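Local atomic coordinates of ebony (PDB entry 6DYR), a protein that probably joins beta-alanine to biogenic amines such as histamine and dopamine, through a C-terminal amine-selecting domain that here binds beta-alanyl-histamine. Residues Q118-F123 / A157-T162; Y175-L180 / I207-E212; M125-K130 / A138-M143. All coordinates share one frame; numbering follows the deposited sequence.

Interaction 1: residues Q118-F123 / A157-T162; sequences QILHSF and AGIFTT. With HJD (N-[2-(1H-imidazol-5-yl)ethyl]-beta-alaninamide), chain B.
I119 and F160 rise together from one face of a parallel strand pair, with I119 CG2 3.4 Å from F160 CB. The beta-branched methyl presses on the base of the phenyl group, and large apolar residues suit this buried face between the sheet and helix 93-111. H121 stands next to I119 on that face. Its CG is anti to the backbone N (chi1 -168°), which swings the imidazole toward the neighbouring strand and brings its CD2 edge 3.2 Å from F160 O. The planes of the H121 and F160 rings are inclined at 38°. The polar end of H121 looks elsewhere: NE2 bonds to E104, which also takes the hydroxyl of T162. On the other face, L120 and I159 touch loosely.

Between the two faces the parallel ladder runs from L120 N to G158 O, from F160 N to L120 O and from S122 N to F160 O. G158 presents no side chain where I119 passes. Farther along, where the segments diverge, T161 replaces a backbone donor with its hydroxyl: OG1, turned anti to its own N (chi1 -179°), donates to S122 O at 2.8 Å.

T161 OG1 also accepts a bond from the terminal amine N4 of beta-alanyl-histamine at 3.0 Å, and the ligand amide N3 donates to T162 O at 3.2 Å. A threonine hydroxyl can do both jobs at once. Because its proton is spent on the S122 carbonyl, OG1 is left to act as acceptor for the amine. Strand 158-163 thus supplies both acceptors for the beta-alanyl part of the ligand, while S122 O, on the partner strand, serves to orient the T161 hydroxyl.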
loop_
_atom_site.group_PDB
_atom_site.type_symbol
_atom_site.label_atom_id
_atom_site.label_comp_id
_atom_site.label_asym_id
_atom_site.label_seq_id
_atom_site.Cartn_x
_atom_site.Cartn_y
_atom_site.Cartn_z
ATOM N N GLN A 118 -14.051 8.485 6.847
ATOM C CA GLN A 118 -13.252 9.701 6.905
ATOM C C GLN A 118 -11.868 9.517 6.305
ATOM O O GLN A 118 -11.419 10.345 5.508
ATOM C CB GLN A 118 -13.117 10.174 8.361
ATOM C CG GLN A 118 -14.426 10.589 9.004
ATOM C CD GLN A 118 -14.948 11.907 8.468
ATOM O OE1 GLN A 118 -14.225 12.654 7.804
ATOM N NE2 GLN A 118 -16.209 12.202 8.757
ATOM N N ILE A 119 -11.182 8.441 6.668
ATOM C CA ILE A 119 -9.787 8.232 6.309
ATOM C C ILE A 119 -9.725 7.072 5.326
ATOM O O ILE A 119 -9.892 5.908 5.710
ATOM C CB ILE A 119 -8.924 7.957 7.547
ATOM C CG1 ILE A 119 -9.249 8.955 8.656
ATOM C CG2 ILE A 119 -7.467 8.063 7.204
ATOM C CD1 ILE A 119 -8.479 8.699 9.919
ATOM N N LEU A 120 -9.488 7.384 4.056
ATOM C CA LEU A 120 -9.262 6.352 3.050
ATOM C C LEU A 120 -7.808 5.903 3.148
ATOM O O LEU A 120 -6.890 6.667 2.827
ATOM C CB LEU A 120 -9.588 6.874 1.655
ATOM C CG LEU A 120 -9.465 5.816 0.558
ATOM C CD1 LEU A 120 -10.490 4.714 0.772
ATOM C CD2 LEU A 120 -9.606 6.428 -0.823
ATOM N N HIS A 121 -7.592 4.676 3.611
ATOM C CA HIS A 121 -6.244 4.142 3.786
ATOM C C HIS A 121 -5.846 3.437 2.499
ATOM O O HIS A 121 -6.313 2.333 2.210
ATOM C CB HIS A 121 -6.178 3.193 4.979
ATOM C CG HIS A 121 -4.783 2.833 5.390
ATOM N ND1 HIS A 121 -4.487 1.686 6.095
ATOM C CD2 HIS A 121 -3.605 3.473 5.202
ATOM C CE1 HIS A 121 -3.186 1.633 6.321
ATOM N NE2 HIS A 121 -2.627 2.706 5.788
ATOM N N SER A 122 -4.995 4.089 1.708
ATOM C CA SER A 122 -4.369 3.441 0.556
ATOM C C SER A 122 -3.177 2.653 1.084
ATOM O O SER A 122 -2.029 3.101 1.054
ATOM C CB SER A 122 -3.960 4.471 -0.491
ATOM O OG SER A 122 -3.175 3.880 -1.508
ATOM N N PHE A 123 -3.461 1.454 1.592
ATOM C CA PHE A 123 -2.445 0.699 2.309
ATOM C C PHE A 123 -1.551 -0.131 1.398
ATOM O O PHE A 123 -0.440 -0.486 1.807
ATOM C CB PHE A 123 -3.095 -0.210 3.363
ATOM C CG PHE A 123 -3.777 -1.419 2.792
ATOM C CD1 PHE A 123 -5.078 -1.340 2.332
ATOM C CD2 PHE A 123 -3.121 -2.640 2.729
ATOM C CE1 PHE A 123 -5.712 -2.453 1.806
ATOM C CE2 PHE A 123 -3.748 -3.757 2.204
ATOM C CZ PHE A 123 -5.046 -3.664 1.746
ATOM N N ALA A 157 -12.690 12.057 3.689
ATOM C CA ALA A 157 -12.128 13.379 3.938
ATOM C C ALA A 157 -10.728 13.523 3.360
ATOM O O ALA A 157 -10.311 14.636 3.024
ATOM C CB ALA A 157 -12.102 13.673 5.437
ATOM N N GLY A 158 -9.996 12.423 3.239
ATOM C CA GLY A 158 -8.650 12.485 2.700
ATOM C C GLY A 158 -8.092 11.097 2.500
ATOM O O GLY A 158 -8.673 10.097 2.931
ATOM N N ILE A 159 -6.942 11.055 1.833
ATOM C CA ILE A 159 -6.233 9.818 1.533
ATOM C C ILE A 159 -5.045 9.715 2.477
ATOM O O ILE A 159 -4.311 10.692 2.673
ATOM C CB ILE A 159 -5.784 9.769 0.063
ATOM C CG1 ILE A 159 -7.003 9.792 -0.859
ATOM C CG2 ILE A 159 -4.932 8.537 -0.201
ATOM C CD1 ILE A 159 -6.654 9.815 -2.330
ATOM N N PHE A 160 -4.856 8.530 3.052
ATOM C CA PHE A 160 -3.860 8.281 4.086
ATOM C C PHE A 160 -3.036 7.075 3.676
ATOM O O PHE A 160 -3.597 6.037 3.308
ATOM C CB PHE A 160 -4.553 8.038 5.427
ATOM C CG PHE A 160 -3.624 7.870 6.594
ATOM C CD1 PHE A 160 -2.769 8.889 6.974
ATOM C CD2 PHE A 160 -3.650 6.706 7.346
ATOM C CE1 PHE A 160 -1.935 8.740 8.068
ATOM C CE2 PHE A 160 -2.823 6.552 8.441
ATOM C CZ PHE A 160 -1.962 7.569 8.802
ATOM N N THR A 161 -1.713 7.207 3.726
ATOM C CA THR A 161 -0.861 6.108 3.301
ATOM C C THR A 161 0.536 6.294 3.867
ATOM O O THR A 161 0.962 7.417 4.156
ATOM C CB THR A 161 -0.795 6.002 1.773
ATOM O OG1 THR A 161 0.039 4.899 1.413
ATOM C CG2 THR A 161 -0.219 7.275 1.166
ATOM N N THR A 162 1.240 5.178 4.022
ATOM C CA THR A 162 2.654 5.170 4.367
ATOM C C THR A 162 3.431 4.695 3.149
ATOM O O THR A 162 3.226 3.571 2.678
ATOM C CB THR A 162 2.926 4.268 5.568
ATOM O OG1 THR A 162 2.235 4.787 6.705
ATOM C CG2 THR A 162 4.412 4.220 5.880
HETATM N N1 HJD B . 3.176 -2.490 3.195
HETATM C C2 HJD B . 4.066 -1.591 2.660
HETATM N N3 HJD B . 2.439 1.171 0.677
HETATM C C4 HJD B . 3.687 -0.186 2.332
HETATM N N4 HJD B . 0.518 4.825 -1.580
HETATM C C5 HJD B . 3.145 -0.074 0.921
HETATM C C6 HJD B . 1.745 1.391 -0.444
HETATM C C1 HJD B . 5.232 -2.274 2.514
HETATM C C3 HJD B . 3.818 -3.650 3.361
HETATM C C7 HJD B . 0.886 2.635 -0.486
HETATM C C8 HJD B . 1.283 3.581 -1.602
HETATM N N2 HJD B . 5.066 -3.567 2.962
HETATM O O1 HJD B . 1.773 0.606 -1.390
HETATM O O HOH W 1 0.445 2.417 3.235
#

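Interaction 2: residues Y175-L180 / I207-E212; sequences YHYKTL and IVHWKE
K178 pairs with W210 as an antiparallel hydrogen-bonded pair and T179 with H209 as a non-hydrogen-bonded one, though the short strand axes are well twisted, at 136°. The ladder consists of K178 N to W210 O at 2.6 Å, the reverse bond from W210 N to K178 O, and a bond from L180 N to V208 O.

The K211 side chain runs nearly perpendicular to that of Y177: the lysine CB sits over one face of the phenol ring in a CH-pi contact, 3.9 Å from its centroid. An aliphatic shaft ending in a charge suits this place, since the bend at chi3 (68°) turns NZ back to Y175 O; the modelled 2.4 Å between NZ and O is doubtfully short. Y177 CB also meets the imidazole of H209, at CD2, 3.5 Å away. On the other side of the sheet, L180 CD1 makes an apolar contact with W210 CB at 3.6 Å.

H176, with positive phi, closes helix 166-174 in a Schellman motif, and Y177 then leads into the strand at K178. A172 of that helix packs on Y177 and H209, I159 of strand 158-163 lies against Y177, and helix 93-111 touches L180 and V208.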
loop_
_atom_site.group_PDB
_atom_site.type_symbol
_atom_site.label_atom_id
_atom_site.label_comp_id
_atom_site.label_asym_id
_atom_site.label_seq_id
_atom_site.Cartn_x
_atom_site.Cartn_y
_atom_site.Cartn_z
ATOM N N TYR A 175 2.317 14.997 -5.808
ATOM C CA TYR A 175 0.862 15.020 -5.739
ATOM C C TYR A 175 0.350 15.788 -4.530
ATOM O O TYR A 175 -0.840 15.691 -4.208
ATOM C CB TYR A 175 0.303 13.595 -5.734
ATOM C CG TYR A 175 0.050 13.060 -7.123
ATOM C CD1 TYR A 175 -1.104 13.404 -7.819
ATOM C CD2 TYR A 175 0.969 12.226 -7.749
ATOM C CE1 TYR A 175 -1.340 12.926 -9.097
ATOM C CE2 TYR A 175 0.741 11.744 -9.027
ATOM C CZ TYR A 175 -0.415 12.097 -9.696
ATOM O OH TYR A 175 -0.645 11.623 -10.969
ATOM N N HIS A 176 1.228 16.530 -3.850
ATOM C CA HIS A 176 0.848 17.453 -2.782
ATOM C C HIS A 176 0.250 16.735 -1.578
ATOM O O HIS A 176 -0.641 17.258 -0.905
ATOM C CB HIS A 176 -0.107 18.526 -3.303
ATOM C CG HIS A 176 0.440 19.284 -4.469
ATOM N ND1 HIS A 176 -0.038 19.127 -5.752
ATOM C CD2 HIS A 176 1.451 20.180 -4.550
ATOM C CE1 HIS A 176 0.643 19.908 -6.570
ATOM N NE2 HIS A 176 1.552 20.558 -5.866
ATOM N N TYR A 177 0.732 15.530 -1.297
ATOM C CA TYR A 177 0.451 14.915 -0.012
ATOM C C TYR A 177 1.220 15.647 1.077
ATOM O O TYR A 177 2.378 16.036 0.891
ATOM C CB TYR A 177 0.836 13.434 -0.023
ATOM C CG TYR A 177 -0.194 12.543 -0.672
ATOM C CD1 TYR A 177 -0.259 12.415 -2.053
ATOM C CD2 TYR A 177 -1.102 11.828 0.096
ATOM C CE1 TYR A 177 -1.203 11.599 -2.653
ATOM C CE2 TYR A 177 -2.050 11.010 -0.494
ATOM C CZ TYR A 177 -2.098 10.898 -1.867
ATOM O OH TYR A 177 -3.042 10.081 -2.450
ATOM N N LYS A 178 0.564 15.858 2.209
ATOM C CA LYS A 178 1.248 16.376 3.380
ATOM C C LYS A 178 2.065 15.256 4.006
ATOM O O LYS A 178 1.620 14.107 4.074
ATOM C CB LYS A 178 0.238 16.929 4.388
ATOM C CG LYS A 178 0.679 18.203 5.089
ATOM C CD LYS A 178 -0.398 18.708 6.039
ATOM C CE LYS A 178 -0.251 20.202 6.307
ATOM N NZ LYS A 178 1.124 20.563 6.747
ATOM N N THR A 179 3.280 15.583 4.432
ATOM C CA THR A 179 4.103 14.639 5.173
ATOM C C THR A 179 3.787 14.774 6.655
ATOM O O THR A 179 3.983 15.845 7.241
ATOM C CB THR A 179 5.591 14.873 4.921
ATOM O OG1 THR A 179 5.911 14.505 3.575
ATOM C CG2 THR A 179 6.423 14.039 5.882
ATOM N N LEU A 180 3.285 13.697 7.255
ATOM C CA LEU A 180 2.977 13.697 8.677
ATOM C C LEU A 180 4.006 12.948 9.509
ATOM O O LEU A 180 4.052 13.145 10.726
ATOM C CB LEU A 180 1.584 13.101 8.916
ATOM C CG LEU A 180 0.442 13.916 8.302
ATOM C CD1 LEU A 180 -0.914 13.338 8.673
ATOM C CD2 LEU A 180 0.548 15.375 8.726
ATOM N N ILE A 207 7.656 7.220 5.016
ATOM C CA ILE A 207 6.978 8.507 5.090
ATOM C C ILE A 207 5.477 8.270 5.137
ATOM O O ILE A 207 4.913 7.585 4.274
ATOM C CB ILE A 207 7.364 9.415 3.915
ATOM C CG1 ILE A 207 8.890 9.525 3.817
ATOM C CG2 ILE A 207 6.738 10.784 4.102
ATOM C CD1 ILE A 207 9.380 10.440 2.705
ATOM N N VAL A 208 4.837 8.831 6.157
ATOM C CA VAL A 208 3.390 8.773 6.310
ATOM C C VAL A 208 2.802 9.975 5.591
ATOM O O VAL A 208 3.094 11.123 5.944
ATOM C CB VAL A 208 2.992 8.764 7.792
ATOM C CG1 VAL A 208 1.496 8.932 7.943
ATOM C CG2 VAL A 208 3.460 7.484 8.456
ATOM N N HIS A 209 1.983 9.721 4.579
ATOM C CA HIS A 209 1.427 10.794 3.774
ATOM C C HIS A 209 -0.070 10.926 4.010
ATOM O O HIS A 209 -0.740 10.000 4.475
ATOM C CB HIS A 209 1.715 10.573 2.287
ATOM C CG HIS A 209 3.076 11.031 1.865
ATOM N ND1 HIS A 209 4.071 10.158 1.485
ATOM C CD2 HIS A 209 3.610 12.272 1.776
ATOM C CE1 HIS A 209 5.155 10.842 1.164
ATOM N NE2 HIS A 209 4.903 12.127 1.336
ATOM N N TRP A 210 -0.579 12.110 3.681
ATOM C CA TRP A 210 -1.978 12.449 3.890
ATOM C C TRP A 210 -2.304 13.659 3.031
ATOM O O TRP A 210 -1.611 14.678 3.109
ATOM C CB TRP A 210 -2.254 12.736 5.373
ATOM C CG TRP A 210 -3.543 13.466 5.657
ATOM C CD1 TRP A 210 -3.688 14.800 5.907
ATOM C CD2 TRP A 210 -4.859 12.899 5.739
ATOM N NE1 TRP A 210 -5.009 15.100 6.134
ATOM C CE2 TRP A 210 -5.750 13.951 6.037
ATOM C CE3 TRP A 210 -5.371 11.606 5.591
ATOM C CZ2 TRP A 210 -7.122 13.751 6.186
ATOM C CZ3 TRP A 210 -6.735 11.409 5.740
ATOM C CH2 TRP A 210 -7.593 12.475 6.036
ATOM N N LYS A 211 -3.333 13.535 2.200
ATOM C CA LYS A 211 -3.844 14.655 1.424
ATOM C C LYS A 211 -5.349 14.732 1.601
ATOM O O LYS A 211 -6.051 13.739 1.388
ATOM C CB LYS A 211 -3.501 14.527 -0.064
ATOM C CG LYS A 211 -4.197 15.575 -0.920
ATOM C CD LYS A 211 -3.534 15.746 -2.270
ATOM C CE LYS A 211 -3.707 14.524 -3.137
ATOM N NZ LYS A 211 -3.046 14.731 -4.454
ATOM N N GLU A 212 -5.840 15.905 1.989
ATOM C CA GLU A 212 -7.277 16.131 2.021
ATOM C C GLU A 212 -7.811 16.248 0.599
ATOM O O GLU A 212 -7.170 16.839 -0.273
ATOM C CB GLU A 212 -7.598 17.391 2.824
ATOM C CG GLU A 212 -7.285 17.250 4.301
ATOM C CD GLU A 212 -7.857 18.380 5.132
ATOM O OE1 GLU A 212 -7.374 19.524 4.997
ATOM O OE2 GLU A 212 -8.794 18.121 5.919
#

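Interaction 3: residues M125-K130 / A138-M143; sequences MGTAEK and ACMHFM. With HJD (N-[2-(1H-imidazol-5-yl)ethyl]-beta-alaninamide), chain B.
M125 and T127 face M143, M140 and C139 within a beta-alpha-beta unit of a GNAT-like fold, where helix 133-153 packs on strand 119-127 before the chain returns in strand 158-163. Strand and helix run roughly antiparallel here, their short axes at 147° and 9.4 Å apart, a gap filled by side chains.

M125 and M143 reach past one another, one coming from the strand and one from the helix. M125 leaves its backbone with CG anti to N and stays extended at chi2, sending CG and SD toward the helix, and bends only at chi3. M143 starts differently, with CG beside its backbone N, is extended at chi2 and then curls at chi3, which brings its CE 3.6 Å from M125 CG. M140 is folded more tightly, bent at both chi2 and chi3; its CE reaches M125 SD at 3.8 Å. Unbranched, flexible thioethers suit such an interface because each can be bent to fit its neighbours, and these methionine side chains meet one another through apolar contacts.

T127 uses its two branches for different tasks. The hydroxyl bonds to N136, at the beginning of the helix, while the methyl CG2 lies beside the backbone N (chi1 of OG1 53°) and faces the helix. There it meets M143 CE at 3.6 Å, M140 SD, and the SG of the short C139 side chain. On the same sheet, V64 of strand 62-66 also touches C139 and M143.

The backbone N of M125, within strand 119-127, donates to O1 of the bound beta-alanyl-histamine at 2.9 Å, a weak bond because the N-H is bent, with an angle of 123° at the hydrogen.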
loop_
_atom_site.group_PDB
_atom_site.type_symbol
_atom_site.label_atom_id
_atom_site.label_comp_id
_atom_site.label_asym_id
_atom_site.label_seq_id
_atom_site.Cartn_x
_atom_site.Cartn_y
_atom_site.Cartn_z
ATOM N N MET A 125 -0.305 -0.726 -2.907
ATOM C CA MET A 125 -0.345 -0.354 -4.314
ATOM C C MET A 125 0.756 -1.113 -5.035
ATOM O O MET A 125 1.913 -1.078 -4.608
ATOM C CB MET A 125 -0.171 1.161 -4.486
ATOM C CG MET A 125 -0.403 1.672 -5.893
ATOM S SD MET A 125 -0.516 3.473 -5.967
ATOM C CE MET A 125 -2.054 3.770 -5.098
ATOM N N GLY A 126 0.398 -1.810 -6.111
ATOM C CA GLY A 126 1.357 -2.618 -6.834
ATOM C C GLY A 126 1.134 -2.539 -8.329
ATOM O O GLY A 126 0.048 -2.195 -8.808
ATOM N N THR A 127 2.197 -2.858 -9.065
ATOM C CA THR A 127 2.162 -2.943 -10.516
ATOM C C THR A 127 2.769 -4.266 -10.955
ATOM O O THR A 127 3.495 -4.918 -10.200
ATOM C CB THR A 127 2.916 -1.784 -11.177
ATOM O OG1 THR A 127 4.238 -1.709 -10.635
ATOM C CG2 THR A 127 2.197 -0.471 -10.942
ATOM N N ALA A 128 2.466 -4.655 -12.192
ATOM C CA ALA A 128 2.984 -5.899 -12.744
ATOM C C ALA A 128 4.476 -5.785 -13.043
ATOM O O ALA A 128 4.990 -4.705 -13.352
ATOM C CB ALA A 128 2.223 -6.274 -14.017
ATOM N N GLU A 129 5.172 -6.923 -12.956
ATOM C CA GLU A 129 6.613 -6.941 -13.203
ATOM C C GLU A 129 6.945 -6.552 -14.638
ATOM O O GLU A 129 7.960 -5.891 -14.891
ATOM C CB GLU A 129 7.186 -8.325 -12.898
ATOM C CG GLU A 129 7.235 -8.669 -11.434
ATOM C CD GLU A 129 8.622 -8.535 -10.840
ATOM O OE1 GLU A 129 9.503 -9.343 -11.204
ATOM O OE2 GLU A 129 8.830 -7.621 -10.012
ATOM N N LYS A 130 6.104 -6.956 -15.594
ATOM C CA LYS A 130 6.432 -6.775 -17.004
ATOM C C LYS A 130 6.475 -5.308 -17.414
ATOM O O LYS A 130 6.996 -4.998 -18.490
ATOM C CB LYS A 130 5.428 -7.535 -17.879
ATOM C CG LYS A 130 4.107 -6.805 -18.129
ATOM C CD LYS A 130 4.055 -6.212 -19.538
ATOM C CE LYS A 130 2.807 -5.370 -19.749
ATOM N NZ LYS A 130 2.857 -4.606 -21.030
ATOM N N ALA A 138 3.457 5.601 -15.755
ATOM C CA ALA A 138 2.110 5.948 -16.199
ATOM C C ALA A 138 1.051 5.256 -15.349
ATOM O O ALA A 138 0.015 5.850 -15.031
ATOM C CB ALA A 138 1.929 5.587 -17.674
ATOM N N CYS A 139 1.292 3.998 -14.971
ATOM C CA CYS A 139 0.317 3.286 -14.151
ATOM C C CYS A 139 0.262 3.846 -12.737
ATOM O O CYS A 139 -0.803 3.832 -12.108
ATOM C CB CYS A 139 0.637 1.791 -14.117
ATOM S SG CYS A 139 -0.647 0.788 -13.321
ATOM N N MET A 140 1.393 4.342 -12.226
ATOM C CA MET A 140 1.398 4.951 -10.899
ATOM C C MET A 140 0.604 6.251 -10.887
ATOM O O MET A 140 -0.136 6.523 -9.933
ATOM C CB MET A 140 2.834 5.186 -10.437
ATOM C CG MET A 140 3.606 3.910 -10.132
ATOM S SD MET A 140 2.799 2.903 -8.874
ATOM C CE MET A 140 2.992 3.957 -7.439
ATOM N N HIS A 141 0.742 7.067 -11.935
ATOM C CA HIS A 141 -0.058 8.284 -12.033
ATOM C C HIS A 141 -1.538 7.956 -12.177
ATOM O O HIS A 141 -2.390 8.624 -11.581
ATOM C CB HIS A 141 0.413 9.136 -13.210
ATOM C CG HIS A 141 1.680 9.891 -12.948
ATOM N ND1 HIS A 141 1.747 10.951 -12.069
ATOM C CD2 HIS A 141 2.926 9.749 -13.461
ATOM C CE1 HIS A 141 2.980 11.423 -12.043
ATOM N NE2 HIS A 141 3.715 10.713 -12.881
ATOM N N PHE A 142 -1.859 6.922 -12.955
ATOM C CA PHE A 142 -3.253 6.546 -13.161
ATOM C C PHE A 142 -3.898 6.083 -11.860
ATOM O O PHE A 142 -5.050 6.433 -11.574
ATOM C CB PHE A 142 -3.335 5.457 -14.232
ATOM C CG PHE A 142 -4.728 5.160 -14.699
ATOM C CD1 PHE A 142 -5.294 5.883 -15.738
ATOM C CD2 PHE A 142 -5.468 4.142 -14.115
ATOM C CE1 PHE A 142 -6.575 5.605 -16.180
ATOM C CE2 PHE A 142 -6.752 3.860 -14.550
ATOM C CZ PHE A 142 -7.307 4.594 -15.583
ATOM N N MET A 143 -3.168 5.311 -11.052
ATOM C CA MET A 143 -3.724 4.824 -9.792
ATOM C C MET A 143 -3.851 5.943 -8.766
ATOM O O MET A 143 -4.796 5.957 -7.970
ATOM C CB MET A 143 -2.868 3.686 -9.241
ATOM C CG MET A 143 -3.034 2.386 -10.000
ATOM S SD MET A 143 -2.195 0.998 -9.220
ATOM C CE MET A 143 -0.482 1.449 -9.476
HETATM N N1 HJD B . 3.176 -2.490 3.195
HETATM C C2 HJD B . 4.066 -1.591 2.660
HETATM N N3 HJD B . 2.439 1.171 0.677
HETATM C C4 HJD B . 3.687 -0.186 2.332
HETATM N N4 HJD B . 0.518 4.825 -1.580
HETATM C C5 HJD B . 3.145 -0.074 0.921
HETATM C C6 HJD B . 1.745 1.391 -0.444
HETATM C C1 HJD B . 5.232 -2.274 2.514
HETATM C C3 HJD B . 3.818 -3.650 3.361
HETATM C C7 HJD B . 0.886 2.635 -0.486
HETATM C C8 HJD B . 1.283 3.581 -1.602
HETATM N N2 HJD B . 5.066 -3.567 2.962
HETATM O O1 HJD B . 1.773 0.606 -1.390
#

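How the interactions relate
All three contacts belong to one mixed sheet and the helices packed on it. Interaction 3 is nested in the loop that interaction 1 closes, and both use strand 119-127 of a single beta-alpha-beta unit; their centres are about 18 Å apart. Interaction 2 follows later in the chain and extends the sheet outward: strand 205-212 pairs with strand 158-163, and interactions 1 and 2 are about 9 Å apart at their centres, joined by backbone bonds such as T161 O to H209 N. Interactions 2 and 3, about 19 Å apart, meet through Y175 OH and H141 ND1. Both interactions 1 and 3 touch beta-alanyl-histamine, so strands 119-127 and 158-163 contribute to the ligand site and the outer pair continues the sheet beside it.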